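Malate dehydrogenase (Pyrococcus horikoshii, PDB 1V9N) catalyses the NAD-dependent oxidation of (S)-malate to oxaloacetate with release of NADH, working as a homodimer of the LDH2/MDH2 oxidoreductase family. Local coordinates at residues Arg25-Leu30 with Glu35-Val40; Tyr63-Ile68 with Ala352-Val357; Ser310-His313 with Arg318-Ile321. All blocks are in the same frame, centred on the assembly; numbering follows the deposited sequence.

Interaction 1: Arg25-Leu30 with Glu35-Val40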
loop_
_atom_site.group_PDB
_atom_site.type_symbol
_atom_site.label_atom_id
_atom_site.label_comp_id
_atom_site.label_asym_id
_atom_site.label_seq_id
_atom_site.Cartn_x
_atom_site.Cartn_y
_atom_site.Cartn_z
ATOM N N ARG A 25 19.073 30.442 4.725
ATOM C CA ARG A 25 19.664 31.675 4.197
ATOM C C ARG A 25 19.327 31.828 2.721
ATOM O O ARG A 25 18.851 32.874 2.282
ATOM C CB ARG A 25 21.192 31.667 4.332
ATOM C CG ARG A 25 21.734 32.080 5.681
ATOM C CD ARG A 25 23.176 32.561 5.543
ATOM N NE ARG A 25 24.104 31.502 5.160
ATOM C CZ ARG A 25 24.441 30.487 5.951
ATOM N NH1 ARG A 25 23.923 30.393 7.168
ATOM N NH2 ARG A 25 25.302 29.569 5.529
ATOM N N VAL A 26 19.597 30.775 1.959
ATOM C CA VAL A 26 19.340 30.771 0.527
ATOM C C VAL A 26 17.869 31.037 0.209
ATOM O O VAL A 26 17.545 31.915 -0.593
ATOM C CB VAL A 26 19.741 29.417 -0.101
ATOM C CG1 VAL A 26 19.363 29.389 -1.578
ATOM C CG2 VAL A 26 21.230 29.184 0.071
ATOM N N LEU A 27 16.983 30.285 0.854
ATOM C CA LEU A 27 15.552 30.421 0.612
ATOM C C LEU A 27 14.980 31.786 0.973
ATOM O O LEU A 27 14.187 32.339 0.212
ATOM C CB LEU A 27 14.786 29.312 1.345
ATOM C CG LEU A 27 15.109 27.887 0.869
ATOM C CD1 LEU A 27 14.314 26.886 1.690
ATOM C CD2 LEU A 27 14.772 27.733 -0.620
ATOM N N THR A 28 15.368 32.334 2.122
ATOM C CA THR A 28 14.853 33.641 2.512
ATOM C C THR A 28 15.407 34.732 1.598
ATOM O O THR A 28 14.731 35.716 1.329
ATOM C CB THR A 28 15.174 33.975 3.992
ATOM O OG1 THR A 28 16.576 33.812 4.246
ATOM C CG2 THR A 28 14.375 33.060 4.912
ATOM N N LYS A 29 16.632 34.546 1.114
ATOM C CA LYS A 29 17.257 35.507 0.199
ATOM C C LYS A 29 16.468 35.543 -1.117
ATOM O O LYS A 29 16.454 36.553 -1.821
ATOM C CB LYS A 29 18.706 35.097 -0.092
ATOM C CG LYS A 29 19.459 36.034 -1.044
ATOM C CD LYS A 29 19.697 37.395 -0.412
ATOM C CE LYS A 29 20.452 38.325 -1.352
ATOM N NZ LYS A 29 20.662 39.659 -0.737
ATOM N N LEU A 30 15.808 34.433 -1.440
ATOM C CA LEU A 30 15.016 34.336 -2.664
ATOM C C LEU A 30 13.566 34.780 -2.454
ATOM O O LEU A 30 12.743 34.681 -3.360
ATOM C CB LEU A 30 15.050 32.902 -3.204
ATOM C CG LEU A 30 16.368 32.446 -3.832
ATOM C CD1 LEU A 30 16.389 30.934 -3.975
ATOM C CD2 LEU A 30 16.540 33.121 -5.191
ATOM N N GLU A 35 9.374 31.312 7.934
ATOM C CA GLU A 35 8.761 30.115 8.501
ATOM C C GLU A 35 8.617 29.012 7.461
ATOM O O GLU A 35 8.762 27.833 7.775
ATOM C CB GLU A 35 7.401 30.445 9.119
ATOM C CG GLU A 35 7.500 31.328 10.363
ATOM C CD GLU A 35 8.524 30.813 11.373
ATOM O OE1 GLU A 35 8.383 29.660 11.840
ATOM O OE2 GLU A 35 9.472 31.564 11.697
ATOM N N ASP A 36 8.336 29.392 6.219
ATOM C CA ASP A 36 8.199 28.408 5.155
ATOM C C ASP A 36 9.579 27.856 4.812
ATOM O O ASP A 36 9.714 26.679 4.499
ATOM C CB ASP A 36 7.547 29.035 3.919
ATOM C CG ASP A 36 6.084 29.379 4.144
ATOM O OD1 ASP A 36 5.504 28.883 5.132
ATOM O OD2 ASP A 36 5.508 30.130 3.329
ATOM N N ALA A 37 10.599 28.710 4.885
ATOM C CA ALA A 37 11.970 28.294 4.599
ATOM C C ALA A 37 12.412 27.259 5.630
ATOM O O ALA A 37 13.114 26.304 5.304
ATOM C CB ALA A 37 12.911 29.500 4.642
ATOM N N LYS A 38 12.007 27.462 6.878
ATOM C CA LYS A 38 12.352 26.535 7.951
ATOM C C LYS A 38 11.688 25.169 7.752
ATOM O O LYS A 38 12.258 24.137 8.105
ATOM C CB LYS A 38 11.958 27.132 9.310
ATOM C CG LYS A 38 12.766 28.367 9.679
ATOM C CD LYS A 38 12.418 28.891 11.067
ATOM C CE LYS A 38 13.290 30.086 11.428
ATOM N NZ LYS A 38 13.010 30.592 12.800
ATOM N N ILE A 39 10.484 25.160 7.185
ATOM C CA ILE A 39 9.786 23.900 6.929
ATOM C C ILE A 39 10.523 23.128 5.835
ATOM O O ILE A 39 10.748 21.929 5.955
ATOM C CB ILE A 39 8.323 24.143 6.486
ATOM C CG1 ILE A 39 7.508 24.696 7.658
ATOM C CG2 ILE A 39 7.708 22.846 5.977
ATOM C CD1 ILE A 39 6.129 25.197 7.273
ATOM N N VAL A 40 10.904 23.821 4.767
ATOM C CA VAL A 40 11.626 23.169 3.677
ATOM C C VAL A 40 12.956 22.611 4.190
ATOM O O VAL A 40 13.300 21.456 3.929
ATOM C CB VAL A 40 11.903 24.162 2.517
ATOM C CG1 VAL A 40 12.672 23.460 1.402
ATOM C CG2 VAL A 40 10.581 24.715 1.984
#
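Leu27 and Ala37 mark the point where two consecutive helices come together, their CA atoms 5.8 Å apart and the axes of the segments 25-29 and 35-40 running 143° to one another, roughly antiparallel, with a closest approach of 9.0 Å. Ala37, with a single methyl, lies opposite Leu27 at the nearest point of the backbones. That methyl points at the other helix and meets two carbons at once: CB of Leu27 at 3.8 Å and, beside it, the methyl CG2 of Thr28 at 3.9 Å. Leu27 makes a second contact one helical turn further along the partner. Its CG lies anti to the carbonyl carbon (chi1 -63°) and the branch runs on so that CD1 rests at 3.7 Å from CB of Val40, with CG1 of the same valine almost as near. These two side chains meet at a slant, each using a branch methyl or the carbon that bears it. Thr28 divides its two ends between different tasks: CG2 packs against Ala37, while OG1 hydrogen-bonds to the carbonyl of Val24 in its own helix, a polar group satisfied locally and kept from the apolar seam. No hydrogen bond or salt bridge joins the segments, and three of the four touching residues are buried. Helix 34-49 also packs on helix 97-115, where Ile39 touches Gln98 and Tyr102; Leu27 also packs on Ile67 of helix 60-69, so the seam belongs to a larger group of packed helices. Two nearly antiparallel helices joined by a four-residue connection are characteristic of an alpha-alpha hairpin, here formed by helices 16-29 and 34-49.

Interaction 2: Tyr63-Ile68 with Ala352-Val357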
loop_
_atom_site.group_PDB
_atom_site.type_symbol
_atom_site.label_atom_id
_atom_site.label_comp_id
_atom_site.label_asym_id
_atom_site.label_seq_id
_atom_site.Cartn_x
_atom_site.Cartn_y
_atom_site.Cartn_z
ATOM N N TYR A 63 14.663 23.363 -6.176
ATOM C CA TYR A 63 13.731 24.339 -5.629
ATOM C C TYR A 63 14.166 25.756 -5.954
ATOM O O TYR A 63 13.329 26.616 -6.221
ATOM C CB TYR A 63 13.593 24.152 -4.114
ATOM C CG TYR A 63 13.199 22.744 -3.727
ATOM C CD1 TYR A 63 12.188 22.070 -4.412
ATOM C CD2 TYR A 63 13.842 22.081 -2.685
ATOM C CE1 TYR A 63 11.830 20.768 -4.070
ATOM C CE2 TYR A 63 13.488 20.778 -2.334
ATOM C CZ TYR A 63 12.483 20.130 -3.030
ATOM O OH TYR A 63 12.126 18.847 -2.674
ATOM N N VAL A 64 15.474 26.001 -5.925
ATOM C CA VAL A 64 16.011 27.321 -6.253
ATOM C C VAL A 64 15.606 27.695 -7.678
ATOM O O VAL A 64 15.074 28.773 -7.915
ATOM C CB VAL A 64 17.560 27.349 -6.161
ATOM C CG1 VAL A 64 18.103 28.617 -6.823
ATOM C CG2 VAL A 64 17.995 27.294 -4.704
ATOM N N ASP A 65 15.859 26.797 -8.627
ATOM C CA ASP A 65 15.508 27.064 -10.021
ATOM C C ASP A 65 14.007 27.289 -10.182
ATOM O O ASP A 65 13.580 28.140 -10.959
ATOM C CB ASP A 65 15.948 25.909 -10.922
ATOM C CG ASP A 65 17.460 25.807 -11.043
ATOM O OD1 ASP A 65 18.144 26.842 -10.867
ATOM O OD2 ASP A 65 17.963 24.698 -11.330
ATOM N N GLY A 66 13.212 26.519 -9.448
ATOM C CA GLY A 66 11.769 26.668 -9.535
ATOM C C GLY A 66 11.317 28.018 -9.016
ATOM O O GLY A 66 10.387 28.617 -9.545
ATOM N N ILE A 67 11.981 28.505 -7.977
ATOM C CA ILE A 67 11.633 29.797 -7.397
ATOM C C ILE A 67 11.999 30.919 -8.368
ATOM O O ILE A 67 11.211 31.835 -8.616
ATOM C CB ILE A 67 12.369 30.003 -6.057
ATOM C CG1 ILE A 67 11.724 29.117 -4.983
ATOM C CG2 ILE A 67 12.339 31.474 -5.655
ATOM C CD1 ILE A 67 12.501 29.058 -3.673
ATOM N N ILE A 68 13.198 30.829 -8.925
ATOM C CA ILE A 68 13.678 31.826 -9.870
ATOM C C ILE A 68 12.853 31.843 -11.163
ATOM O O ILE A 68 12.618 32.904 -11.742
ATOM C CB ILE A 68 15.173 31.576 -10.186
ATOM C CG1 ILE A 68 16.010 31.923 -8.951
ATOM C CG2 ILE A 68 15.603 32.379 -11.413
ATOM C CD1 ILE A 68 17.496 31.604 -9.087
ATOM N N ALA A 352 25.166 29.510 -3.282
ATOM C CA ALA A 352 25.357 30.581 -2.310
ATOM C C ALA A 352 25.941 31.823 -2.998
ATOM O O ALA A 352 25.542 32.951 -2.708
ATOM C CB ALA A 352 26.286 30.111 -1.190
ATOM N N LYS A 353 26.889 31.607 -3.906
ATOM C CA LYS A 353 27.522 32.702 -4.638
ATOM C C LYS A 353 26.507 33.380 -5.557
ATOM O O LYS A 353 26.413 34.605 -5.596
ATOM C CB LYS A 353 28.697 32.176 -5.469
ATOM C CG LYS A 353 29.787 31.512 -4.643
ATOM C CD LYS A 353 30.768 30.752 -5.517
ATOM C CE LYS A 353 31.782 30.000 -4.668
ATOM N NZ LYS A 353 32.733 29.212 -5.498
ATOM N N ARG A 354 25.743 32.574 -6.290
ATOM C CA ARG A 354 24.734 33.097 -7.205
ATOM C C ARG A 354 23.715 33.995 -6.510
ATOM O O ARG A 354 23.456 35.109 -6.960
ATOM C CB ARG A 354 23.990 31.947 -7.890
ATOM C CG ARG A 354 22.876 32.397 -8.824
ATOM C CD ARG A 354 22.145 31.205 -9.440
ATOM N NE ARG A 354 21.210 31.608 -10.491
ATOM C CZ ARG A 354 20.196 30.861 -10.915
ATOM N NH1 ARG A 354 19.977 29.665 -10.376
ATOM N NH2 ARG A 354 19.396 31.303 -11.879
ATOM N N VAL A 355 23.132 33.505 -5.419
ATOM C CA VAL A 355 22.122 34.263 -4.691
ATOM C C VAL A 355 22.723 35.313 -3.764
ATOM O O VAL A 355 22.027 36.215 -3.308
ATOM C CB VAL A 355 21.203 33.323 -3.869
ATOM C CG1 VAL A 355 20.538 32.318 -4.791
ATOM C CG2 VAL A 355 22.009 32.609 -2.791
ATOM N N GLY A 356 24.011 35.184 -3.473
ATOM C CA GLY A 356 24.670 36.159 -2.623
ATOM C C GLY A 356 24.560 35.985 -1.120
ATOM O O GLY A 356 24.211 36.932 -0.418
ATOM N N VAL A 357 24.851 34.784 -0.621
ATOM C CA VAL A 357 24.814 34.510 0.817
ATOM C C VAL A 357 26.016 33.660 1.212
ATOM O O VAL A 357 26.670 33.065 0.355
ATOM C CB VAL A 357 23.521 33.746 1.250
ATOM C CG1 VAL A 357 22.291 34.573 0.932
ATOM C CG2 VAL A 357 23.454 32.387 0.571
HETATM O O HOH W 1 17.616 29.208 -12.242
#
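Ile68 sets its terminal methyl CD1 over one face of the guanidinium of Arg354, 3.3 Å from CZ and displaced toward the NH1 and NH2 side of the group, so an aliphatic tip covers one face of a charged plane. The fit is tight. Around the edge of the same group, near its plane, the polar partners gather. OD1 of Asp65 takes a weak hydrogen bond from NH1 of Arg354 at 3.4 Å, bent to 148° at the hydrogen, as part of a salt bridge; the carboxylate and guanidinium planes are turned 57° apart, which excludes a flat, two-pronged pairing. A water closes the arc: it accepts from NH2 of Arg354 at 2.8 Å and donates to OD1 of Asp65 at the same distance. That single carboxylate oxygen is thus tied to the arginine both directly and through solvent. The reach comes from a straight chain, with CG of Arg354 anti to the backbone N (chi1 178°) and the stem extended as far as NE. Deeper in, CG1 of Val64 lies 4.2 Å from NH1 of Arg354, while CG2 of the valine packs on Val26 of helix 16-29. Ile68 and Arg354 are exposed whereas Val64 is buried, so the contact grades from the core to the surface. The arginine sits in the last turn of its helix. Gly356, with positive phi, follows as the C-prime residue, in a backbone shape where a CB would collide with the carbonyl O of Val355. Val357 N returns to Ala352 O at 2.9 Å, and a weak bond runs from Gly356 N to Lys353 O. This is a Schellman motif, ending helix 342-355 where an arginine spans the gap to helix 60-69.

Interaction 3: Ser310-His313 with Arg318-Ile321. With NDP (NADPH dihydro-nicotinamide-adenine-dinucleotide phosphate), chain B.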
loop_
_atom_site.group_PDB
_atom_site.type_symbol
_atom_site.label_atom_id
_atom_site.label_comp_id
_atom_site.label_asym_id
_atom_site.label_seq_id
_atom_site.Cartn_x
_atom_site.Cartn_y
_atom_site.Cartn_z
ATOM N N SER A 310 13.118 -12.804 16.015
ATOM C CA SER A 310 12.850 -14.058 15.317
ATOM C C SER A 310 14.134 -14.620 14.710
ATOM O O SER A 310 15.103 -13.894 14.494
ATOM C CB SER A 310 11.785 -13.865 14.227
ATOM O OG SER A 310 12.263 -13.094 13.142
ATOM N N ARG A 311 14.132 -15.920 14.440
ATOM C CA ARG A 311 15.291 -16.621 13.886
ATOM C C ARG A 311 15.957 -15.911 12.708
ATOM O O ARG A 311 15.388 -15.835 11.617
ATOM C CB ARG A 311 14.868 -18.026 13.467
ATOM C CG ARG A 311 15.984 -19.048 13.407
ATOM C CD ARG A 311 15.372 -20.408 13.145
ATOM N NE ARG A 311 14.256 -20.641 14.058
ATOM C CZ ARG A 311 13.182 -21.364 13.762
ATOM N NH1 ARG A 311 13.069 -21.934 12.569
ATOM N NH2 ARG A 311 12.213 -21.507 14.657
ATOM N N LYS A 312 17.168 -15.406 12.935
ATOM C CA LYS A 312 17.932 -14.707 11.903
ATOM C C LYS A 312 18.484 -15.660 10.846
ATOM O O LYS A 312 18.850 -16.796 11.148
ATOM C CB LYS A 312 19.104 -13.944 12.531
ATOM C CG LYS A 312 18.976 -12.431 12.494
ATOM C CD LYS A 312 18.743 -11.858 13.881
ATOM C CE LYS A 312 17.435 -12.348 14.472
ATOM N NZ LYS A 312 17.237 -11.879 15.870
ATOM N N HIS A 313 18.547 -15.186 9.606
ATOM C CA HIS A 313 19.072 -15.978 8.498
ATOM C C HIS A 313 20.591 -16.023 8.658
ATOM O O HIS A 313 21.200 -15.040 9.081
ATOM C CB HIS A 313 18.689 -15.317 7.168
ATOM C CG HIS A 313 19.152 -16.067 5.956
ATOM N ND1 HIS A 313 20.480 -16.145 5.589
ATOM C CD2 HIS A 313 18.464 -16.769 5.026
ATOM C CE1 HIS A 313 20.587 -16.861 4.485
ATOM N NE2 HIS A 313 19.378 -17.252 4.121
ATOM N N ARG A 318 21.056 -9.030 11.281
ATOM C CA ARG A 318 19.993 -8.480 12.081
ATOM C C ARG A 318 18.731 -8.306 11.284
ATOM O O ARG A 318 18.775 -8.178 10.067
ATOM C CB ARG A 318 20.586 -7.162 12.563
ATOM C CG ARG A 318 19.692 -6.188 13.171
ATOM C CD ARG A 318 20.544 -4.974 13.434
ATOM N NE ARG A 318 19.822 -4.039 14.275
ATOM C CZ ARG A 318 20.375 -2.988 14.863
ATOM N NH1 ARG A 318 21.664 -2.743 14.696
ATOM N NH2 ARG A 318 19.644 -2.184 15.623
ATOM N N ILE A 319 17.612 -8.337 11.983
ATOM C CA ILE A 319 16.315 -8.117 11.356
ATOM C C ILE A 319 15.951 -6.711 11.814
ATOM O O ILE A 319 15.851 -6.451 13.013
ATOM C CB ILE A 319 15.252 -9.117 11.863
ATOM C CG1 ILE A 319 15.594 -10.528 11.375
ATOM C CG2 ILE A 319 13.872 -8.700 11.371
ATOM C CD1 ILE A 319 14.686 -11.614 11.916
ATOM N N TRP A 320 15.818 -5.796 10.864
ATOM C CA TRP A 320 15.476 -4.414 11.195
ATOM C C TRP A 320 13.970 -4.190 11.119
ATOM O O TRP A 320 13.240 -4.989 10.529
ATOM C CB TRP A 320 16.128 -3.433 10.214
ATOM C CG TRP A 320 17.621 -3.488 10.134
ATOM C CD1 TRP A 320 18.374 -4.304 9.339
ATOM C CD2 TRP A 320 18.544 -2.664 10.857
ATOM N NE1 TRP A 320 19.709 -4.036 9.519
ATOM C CE2 TRP A 320 19.842 -3.037 10.446
ATOM C CE3 TRP A 320 18.400 -1.651 11.813
ATOM C CZ2 TRP A 320 20.993 -2.425 10.957
ATOM C CZ3 TRP A 320 19.546 -1.044 12.323
ATOM C CH2 TRP A 320 20.828 -1.437 11.891
ATOM N N ILE A 321 13.517 -3.096 11.723
ATOM C CA ILE A 321 12.114 -2.710 11.672
ATOM C C ILE A 321 12.153 -1.429 10.845
ATOM O O ILE A 321 13.113 -0.662 10.923
ATOM C CB ILE A 321 11.520 -2.423 13.077
ATOM C CG1 ILE A 321 10.008 -2.208 12.963
ATOM C CG2 ILE A 321 12.159 -1.184 13.684
ATOM C CD1 ILE A 321 9.269 -3.394 12.382
HETATM P PA NDP B . 14.385 2.326 0.935
HETATM O O1A NDP B . 15.552 3.068 1.346
HETATM O O2A NDP B . 14.456 1.048 0.144
HETATM O O5B NDP B . 13.493 2.062 2.287
HETATM C C5B NDP B . 12.234 1.367 2.231
HETATM C C4B NDP B . 11.703 1.357 3.677
HETATM O O4B NDP B . 12.151 0.101 4.219
HETATM C C3B NDP B . 12.188 2.417 4.627
HETATM O O3B NDP B . 11.070 2.791 5.488
HETATM C C2B NDP B . 13.289 1.813 5.425
HETATM O O2B NDP B . 13.561 2.375 6.721
HETATM C C1B NDP B . 12.885 0.371 5.412
HETATM N N9A NDP B . 14.011 -0.603 5.402
HETATM C C8A NDP B . 15.263 -0.532 4.726
HETATM N N7A NDP B . 15.982 -1.608 4.950
HETATM C C5A NDP B . 15.238 -2.411 5.767
HETATM C C6A NDP B . 15.428 -3.698 6.365
HETATM N N6A NDP B . 16.558 -4.379 6.147
HETATM N N1A NDP B . 14.442 -4.237 7.163
HETATM C C2A NDP B . 13.277 -3.547 7.389
HETATM N N3A NDP B . 13.002 -2.333 6.869
HETATM C C4A NDP B . 14.030 -1.812 6.059
HETATM O O3 NDP B . 13.321 3.208 0.187
HETATM P PN NDP B . 13.192 4.025 -1.166
HETATM O O1N NDP B . 12.082 3.406 -1.883
HETATM O O2N NDP B . 14.567 3.905 -1.761
HETATM O O5D NDP B . 12.871 5.482 -0.612
HETATM C C5D NDP B . 13.513 6.681 -1.130
HETATM C C4D NDP B . 12.976 7.961 -0.383
HETATM O O4D NDP B . 12.578 8.876 -1.388
HETATM C C3D NDP B . 11.732 7.780 0.522
HETATM O O3D NDP B . 11.940 8.541 1.719
HETATM C C2D NDP B . 10.552 8.252 -0.310
HETATM O O2D NDP B . 9.505 8.738 0.503
HETATM C C1D NDP B . 11.231 9.319 -1.209
HETATM N N1N NDP B . 10.600 9.478 -2.547
HETATM C C2N NDP B . 9.985 10.734 -2.809
HETATM C C3N NDP B . 9.374 10.904 -4.120
HETATM C C7N NDP B . 8.733 12.179 -4.456
HETATM O O7N NDP B . 8.199 12.401 -5.549
HETATM N N7N NDP B . 8.700 13.192 -3.548
HETATM C C4N NDP B . 9.436 9.816 -5.043
HETATM C C5N NDP B . 10.036 8.596 -4.763
HETATM C C6N NDP B . 10.627 8.422 -3.513
HETATM P P2B NDP B . 14.707 3.366 7.065
HETATM O O1X NDP B . 15.187 2.847 8.356
HETATM O O2X NDP B . 14.159 4.751 7.200
HETATM O O3X NDP B . 15.783 3.307 5.986
#
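Lys312 and Ile319 pack across a contact within one irregular loop, the connection between helices 293-308 and 324-336, whose two limbs meet mainly through apolar side-chain atoms, without a hydrogen bond. CG of Lys312 lies 4.0 Å from CG1 of Ile319, whose side chain it crosses at a slant, and CD of Lys312 lies as near CA of Arg318. Bends at chi2 and chi3 fold the lysine back, and NZ hydrogen-bonds to the carbonyl of Lys308. Cutting Lys312 back to an alanine is likely to uncover one flank of Ile319 and leave the Lys308 carbonyl without this donor. CD1 of Ile319 meets OG of Ser310, which is already engaged with the carbonyl of Ile307. CB of Trp320 is 3.6 Å from N1A of the NADPH adenine, while the Arg318 side chain lies along one face of the indole, CD toward the rim, with Trp320 CZ3 over the centre of the guanidinium. The second subunit completes the surroundings, its Tyr246 hydrogen-bonding to Trp320 O and its Glu162 to Arg311 N. Aliphatic packing thus joins the limbs, Trp320 packs on the adenine, and the polar ends of Ser310 and Lys312 bond to backbone carbonyls outside the contact.

Interactions 1 and 2 are neighbours in one helical cluster, their centres about 11 Å apart, and they touch directly: CE of Lys29 is 3.3 Å from Val355 O, and CB of Leu30 lies 3.9 Å from CG2 of Ile67. Helix 16-29 is thus shared, packing on helix 34-49 in the first and flanking both helices of the second. Interaction 3 stands across the chain's centre, about 41 and 45 Å from them between centres; the nearest atoms are about 23 and 24 Å away. It alone meets the cofactor directly, at the adenine and beside the second subunit; in interaction 1 the side chain of Val40 stays about 12 Å from a bound NADPH.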